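Local coordinates for protein peptidoglycan D,D-transpeptidase PbpA (PDB 3UN7) that probably cross-links the peptidoglycan of the mycobacterial cell wall as a penicillin-binding D,D-transpeptidase and probably helps regulate cell length, at residues R21-Y35 / F45-T59. Residues are numbered along the deposited sequence; the frame is centred on the assembly and turned at random.
Sequences RQRGQITAGGQLLAY and FLRVYPNPEVYAPVT
Y35 and V48 form an antiparallel hydrogen-bonded pair, Y35 N to V48 O (3.1 Å) and V48 N to Y35 O (2.7 Å), joining strands 31-38 and 45-48 as a hairpin just past the classic bulge where L33 and A34 both face I26. On one face of this sheet the Y35 ring lies over V48 CB, a CH-pi contact, while P50 CG meets the ring edge. R47 starts with CG anti to its backbone N and then folds about CB-CG (chi2 62°), which swings the guanidinium across to G24 O; its paired NH groups both reach that oxygen, NH1 at 2.8 Å and NH2 at 2.9 Å. R23 CD sits over one guanidinium face, and the backbone of A34 and Y35 over the other, a slot that suits a long, flat group. Branched L33 lays CD2 on the Y55 ring, 3.7 Å from its centroid, packing the bulge against helix 52-59. A water bridges L33 O and N51 N. Q22 CA lies over the F45 ring centre, and Q22 CB makes a CH-pi contact. Within the dimerisation-domain family region, therefore, R47 is satisfied by G24 O and S36 OG, while R23 and R47 share E72 and R23 also reaches D76, carboxylates that probably balance both positive charges.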
loop_
_atom_site.group_PDB
_atom_site.type_symbol
_atom_site.label_atom_id
_atom_site.label_comp_id
_atom_site.label_asym_id
_atom_site.label_seq_id
_atom_site.Cartn_x
_atom_site.Cartn_y
_atom_site.Cartn_z
ATOM N N ARG A 21 -8.825 -15.182 30.849
ATOM C CA ARG A 21 -9.144 -16.231 29.879
ATOM C C ARG A 21 -8.200 -16.184 28.676
ATOM O O ARG A 21 -7.651 -15.123 28.353
ATOM C CB ARG A 21 -10.600 -16.081 29.403
ATOM C CG ARG A 21 -11.645 -16.293 30.494
ATOM C CD ARG A 21 -13.043 -15.954 29.976
ATOM N NE ARG A 21 -13.539 -14.685 30.518
ATOM C CZ ARG A 21 -13.446 -13.503 29.918
ATOM N NH1 ARG A 21 -12.856 -13.383 28.730
ATOM N NH2 ARG A 21 -13.941 -12.430 30.518
ATOM N N GLN A 22 -8.008 -17.334 28.028
ATOM C CA GLN A 22 -7.046 -17.444 26.936
ATOM C C GLN A 22 -7.539 -16.807 25.643
ATOM O O GLN A 22 -8.405 -17.347 24.959
ATOM C CB GLN A 22 -6.608 -18.894 26.681
ATOM C CG GLN A 22 -5.454 -18.964 25.667
ATOM C CD GLN A 22 -4.781 -20.325 25.587
ATOM O OE1 GLN A 22 -5.413 -21.366 25.781
ATOM N NE2 GLN A 22 -3.481 -20.318 25.305
ATOM N N ARG A 23 -6.961 -15.658 25.320
ATOM C CA ARG A 23 -7.252 -14.938 24.081
ATOM C C ARG A 23 -6.788 -15.781 22.904
ATOM O O ARG A 23 -5.794 -16.498 23.000
ATOM C CB ARG A 23 -6.525 -13.599 24.095
ATOM C CG ARG A 23 -6.790 -12.698 22.902
ATOM C CD ARG A 23 -6.187 -11.330 23.179
ATOM N NE ARG A 23 -6.435 -10.376 22.104
ATOM C CZ ARG A 23 -7.538 -9.659 21.972
ATOM N NH1 ARG A 23 -8.538 -9.791 22.851
ATOM N NH2 ARG A 23 -7.647 -8.810 20.956
ATOM N N GLY A 24 -7.517 -15.710 21.801
ATOM C CA GLY A 24 -7.200 -16.522 20.635
ATOM C C GLY A 24 -6.058 -15.961 19.829
ATOM O O GLY A 24 -5.501 -14.908 20.170
ATOM N N GLN A 25 -5.730 -16.656 18.740
ATOM C CA GLN A 25 -4.527 -16.381 17.946
ATOM C C GLN A 25 -4.826 -15.588 16.681
ATOM O O GLN A 25 -5.901 -15.723 16.086
ATOM C CB GLN A 25 -3.877 -17.702 17.496
ATOM C CG GLN A 25 -3.629 -18.710 18.602
ATOM C CD GLN A 25 -3.250 -20.081 18.077
ATOM O OE1 GLN A 25 -3.602 -20.458 16.952
ATOM N NE2 GLN A 25 -2.534 -20.835 18.888
ATOM N N ILE A 26 -3.853 -14.785 16.258
ATOM C CA ILE A 26 -3.876 -14.174 14.917
ATOM C C ILE A 26 -2.844 -14.927 14.099
ATOM O O ILE A 26 -1.702 -15.042 14.527
ATOM C CB ILE A 26 -3.524 -12.678 14.971
ATOM C CG1 ILE A 26 -4.521 -11.931 15.876
ATOM C CG2 ILE A 26 -3.461 -12.078 13.542
ATOM C CD1 ILE A 26 -4.183 -10.440 16.105
ATOM N N THR A 27 -3.239 -15.463 12.938
ATOM C CA THR A 27 -2.329 -16.330 12.204
ATOM C C THR A 27 -2.095 -15.833 10.772
ATOM O O THR A 27 -2.880 -15.024 10.235
ATOM C CB THR A 27 -2.848 -17.787 12.172
ATOM O OG1 THR A 27 -4.013 -17.841 11.349
ATOM C CG2 THR A 27 -3.209 -18.276 13.572
ATOM N N ALA A 28 -1.006 -16.310 10.170
ATOM C CA ALA A 28 -0.701 -16.090 8.743
ATOM C C ALA A 28 0.069 -17.291 8.207
ATOM O O ALA A 28 1.037 -17.749 8.827
ATOM C CB ALA A 28 0.111 -14.816 8.548
ATOM N N GLY A 29 -0.381 -17.828 7.086
ATOM C CA GLY A 29 0.238 -19.016 6.488
ATOM C C GLY A 29 0.454 -20.165 7.468
ATOM O O GLY A 29 1.418 -20.906 7.338
ATOM N N GLY A 30 -0.433 -20.314 8.450
ATOM C CA GLY A 30 -0.285 -21.355 9.485
ATOM C C GLY A 30 0.704 -21.014 10.596
ATOM O O GLY A 30 1.066 -21.876 11.411
ATOM N N GLN A 31 1.174 -19.769 10.614
ATOM C CA GLN A 31 2.144 -19.330 11.616
ATOM C C GLN A 31 1.502 -18.322 12.542
ATOM O O GLN A 31 0.647 -17.549 12.117
ATOM C CB GLN A 31 3.368 -18.723 10.932
ATOM C CG GLN A 31 3.986 -19.701 9.928
ATOM C CD GLN A 31 5.326 -19.266 9.403
ATOM O OE1 GLN A 31 5.509 -19.132 8.194
ATOM N NE2 GLN A 31 6.290 -19.070 10.306
ATOM N N LEU A 32 1.931 -18.325 13.801
ATOM C CA LEU A 32 1.347 -17.444 14.793
ATOM C C LEU A 32 1.944 -16.055 14.677
ATOM O O LEU A 32 3.170 -15.899 14.607
ATOM C CB LEU A 32 1.523 -18.007 16.206
ATOM C CG LEU A 32 0.997 -19.438 16.372
ATOM C CD1 LEU A 32 1.256 -19.989 17.796
ATOM C CD2 LEU A 32 -0.480 -19.485 16.017
ATOM N N LEU A 33 1.068 -15.055 14.627
ATOM C CA LEU A 33 1.495 -13.669 14.651
ATOM C C LEU A 33 1.285 -13.099 16.035
ATOM O O LEU A 33 2.033 -12.230 16.450
ATOM C CB LEU A 33 0.687 -12.834 13.647
ATOM C CG LEU A 33 0.620 -13.279 12.176
ATOM C CD1 LEU A 33 0.092 -12.115 11.333
ATOM C CD2 LEU A 33 1.983 -13.765 11.653
ATOM N N ALA A 34 0.229 -13.556 16.716
ATOM C CA ALA A 34 -0.081 -13.110 18.068
ATOM C C ALA A 34 -0.751 -14.249 18.825
ATOM O O ALA A 34 -1.598 -14.955 18.268
ATOM C CB ALA A 34 -0.977 -11.828 18.069
ATOM N N TYR A 35 -0.339 -14.450 20.075
ATOM C CA TYR A 35 -0.883 -15.525 20.915
ATOM C C TYR A 35 -0.758 -15.162 22.408
ATOM O O TYR A 35 -0.081 -14.203 22.768
ATOM C CB TYR A 35 -0.248 -16.897 20.575
ATOM C CG TYR A 35 1.232 -17.062 20.890
ATOM C CD1 TYR A 35 2.209 -16.710 19.957
ATOM C CD2 TYR A 35 1.656 -17.615 22.104
ATOM C CE1 TYR A 35 3.572 -16.883 20.233
ATOM C CE2 TYR A 35 3.018 -17.778 22.380
ATOM C CZ TYR A 35 3.961 -17.413 21.446
ATOM O OH TYR A 35 5.309 -17.584 21.722
ATOM N N PHE A 45 -3.019 -14.148 31.510
ATOM C CA PHE A 45 -2.583 -14.382 30.146
ATOM C C PHE A 45 -1.712 -13.252 29.601
ATOM O O PHE A 45 -2.115 -12.073 29.571
ATOM C CB PHE A 45 -3.775 -14.772 29.249
ATOM C CG PHE A 45 -4.191 -16.202 29.432
ATOM C CD1 PHE A 45 -5.192 -16.547 30.335
ATOM C CD2 PHE A 45 -3.522 -17.217 28.758
ATOM C CE1 PHE A 45 -5.550 -17.887 30.532
ATOM C CE2 PHE A 45 -3.869 -18.553 28.951
ATOM C CZ PHE A 45 -4.876 -18.887 29.843
ATOM N N LEU A 46 -0.489 -13.596 29.211
ATOM C CA LEU A 46 0.383 -12.597 28.607
ATOM C C LEU A 46 0.357 -12.703 27.085
ATOM O O LEU A 46 0.510 -13.791 26.544
ATOM C CB LEU A 46 1.820 -12.711 29.126
ATOM C CG LEU A 46 2.860 -11.799 28.448
ATOM C CD1 LEU A 46 2.710 -10.363 28.945
ATOM C CD2 LEU A 46 4.269 -12.326 28.713
ATOM N N ARG A 47 0.169 -11.568 26.410
ATOM C CA ARG A 47 0.124 -11.535 24.950
ATOM C C ARG A 47 1.541 -11.528 24.419
ATOM O O ARG A 47 2.376 -10.743 24.900
ATOM C CB ARG A 47 -0.617 -10.283 24.460
ATOM C CG ARG A 47 -1.126 -10.350 23.030
ATOM C CD ARG A 47 -2.142 -11.465 22.869
ATOM N NE ARG A 47 -2.844 -11.453 21.590
ATOM C CZ ARG A 47 -3.539 -12.485 21.112
ATOM N NH1 ARG A 47 -3.603 -13.623 21.798
ATOM N NH2 ARG A 47 -4.191 -12.381 19.947
ATOM N N VAL A 48 1.800 -12.370 23.415
ATOM C CA VAL A 48 3.141 -12.524 22.838
ATOM C C VAL A 48 3.102 -12.317 21.322
ATOM O O VAL A 48 2.199 -12.820 20.651
ATOM C CB VAL A 48 3.748 -13.908 23.190
ATOM C CG1 VAL A 48 5.158 -14.063 22.595
ATOM C CG2 VAL A 48 3.824 -14.075 24.707
ATOM N N TYR A 49 4.077 -11.574 20.802
ATOM C CA TYR A 49 4.190 -11.272 19.370
ATOM C C TYR A 49 5.552 -11.786 18.960
ATOM O O TYR A 49 6.553 -11.107 19.215
ATOM C CB TYR A 49 4.088 -9.749 19.132
ATOM C CG TYR A 49 2.782 -9.184 19.645
ATOM C CD1 TYR A 49 2.657 -8.733 20.957
ATOM C CD2 TYR A 49 1.651 -9.136 18.821
ATOM C CE1 TYR A 49 1.442 -8.218 21.433
ATOM C CE2 TYR A 49 0.432 -8.655 19.298
ATOM C CZ TYR A 49 0.337 -8.200 20.595
ATOM O OH TYR A 49 -0.866 -7.705 21.038
ATOM N N PRO A 50 5.608 -12.994 18.369
ATOM C CA PRO A 50 6.917 -13.635 18.111
ATOM C C PRO A 50 7.760 -13.052 16.967
ATOM O O PRO A 50 8.961 -13.312 16.927
ATOM C CB PRO A 50 6.547 -15.100 17.826
ATOM C CG PRO A 50 5.186 -15.037 17.243
ATOM C CD PRO A 50 4.489 -13.861 17.955
ATOM N N ASN A 51 7.161 -12.282 16.054
ATOM C CA ASN A 51 7.950 -11.554 15.055
ATOM C C ASN A 51 7.442 -10.110 15.040
ATOM O O ASN A 51 6.833 -9.655 14.050
ATOM C CB ASN A 51 7.865 -12.224 13.674
ATOM C CG ASN A 51 8.984 -11.795 12.739
ATOM O OD1 ASN A 51 9.744 -10.870 13.038
ATOM N ND2 ASN A 51 9.105 -12.487 11.600
ATOM N N PRO A 52 7.702 -9.377 16.142
ATOM C CA PRO A 52 6.837 -8.257 16.524
ATOM C C PRO A 52 6.875 -7.044 15.585
ATOM O O PRO A 52 5.814 -6.575 15.170
ATOM C CB PRO A 52 7.318 -7.890 17.932
ATOM C CG PRO A 52 8.738 -8.385 18.006
ATOM C CD PRO A 52 8.863 -9.531 17.048
ATOM N N GLU A 53 8.060 -6.552 15.234
ATOM C CA GLU A 53 8.151 -5.339 14.393
ATOM C C GLU A 53 7.597 -5.598 12.991
ATOM O O GLU A 53 6.874 -4.758 12.417
ATOM C CB GLU A 53 9.591 -4.793 14.315
ATOM C CG GLU A 53 10.163 -4.360 15.660
ATOM C CD GLU A 53 11.459 -3.558 15.547
ATOM O OE1 GLU A 53 11.892 -3.243 14.418
ATOM O OE2 GLU A 53 12.050 -3.230 16.604
ATOM N N VAL A 54 7.925 -6.771 12.453
ATOM C CA VAL A 54 7.495 -7.152 11.118
ATOM C C VAL A 54 5.969 -7.125 10.971
ATOM O O VAL A 54 5.463 -6.533 10.008
ATOM C CB VAL A 54 8.017 -8.535 10.712
ATOM C CG1 VAL A 54 7.464 -8.923 9.336
ATOM C CG2 VAL A 54 9.548 -8.540 10.702
ATOM N N TYR A 55 5.251 -7.740 11.917
ATOM C CA TYR A 55 3.775 -7.844 11.818
ATOM C C TYR A 55 2.979 -6.826 12.634
ATOM O O TYR A 55 1.758 -6.893 12.665
ATOM C CB TYR A 55 3.300 -9.272 12.158
ATOM C CG TYR A 55 3.824 -10.285 11.174
ATOM C CD1 TYR A 55 5.018 -10.956 11.423
ATOM C CD2 TYR A 55 3.139 -10.559 9.985
ATOM C CE1 TYR A 55 5.537 -11.900 10.511
ATOM C CE2 TYR A 55 3.638 -11.514 9.072
ATOM C CZ TYR A 55 4.841 -12.155 9.348
ATOM O OH TYR A 55 5.361 -13.056 8.473
ATOM N N ALA A 56 3.652 -5.885 13.295
ATOM C CA ALA A 56 2.940 -4.837 14.046
ATOM C C ALA A 56 1.814 -4.136 13.258
ATOM O O ALA A 56 0.745 -3.913 13.803
ATOM C CB ALA A 56 3.912 -3.820 14.628
ATOM N N PRO A 57 2.044 -3.786 11.974
ATOM C CA PRO A 57 0.972 -3.168 11.191
ATOM C C PRO A 57 -0.258 -4.068 11.010
ATOM O O PRO A 57 -1.352 -3.560 10.737
ATOM C CB PRO A 57 1.646 -2.936 9.828
ATOM C CG PRO A 57 3.083 -2.746 10.169
ATOM C CD PRO A 57 3.292 -3.845 11.189
ATOM N N VAL A 58 -0.060 -5.383 11.154
ATOM C CA VAL A 58 -1.137 -6.342 11.032
ATOM C C VAL A 58 -1.728 -6.639 12.417
ATOM O O VAL A 58 -2.926 -6.494 12.612
ATOM C CB VAL A 58 -0.667 -7.651 10.320
ATOM C CG1 VAL A 58 -1.775 -8.720 10.344
ATOM C CG2 VAL A 58 -0.260 -7.367 8.896
ATOM N N THR A 59 -0.894 -7.041 13.375
ATOM C CA THR A 59 -1.433 -7.433 14.692
ATOM C C THR A 59 -1.914 -6.222 15.496
ATOM O O THR A 59 -2.934 -6.289 16.152
ATOM C CB THR A 59 -0.419 -8.236 15.540
ATOM O OG1 THR A 59 0.706 -7.414 15.835
ATOM C CG2 THR A 59 0.039 -9.518 14.812
HETATM O O HOH W 1 4.350 -11.184 15.638
#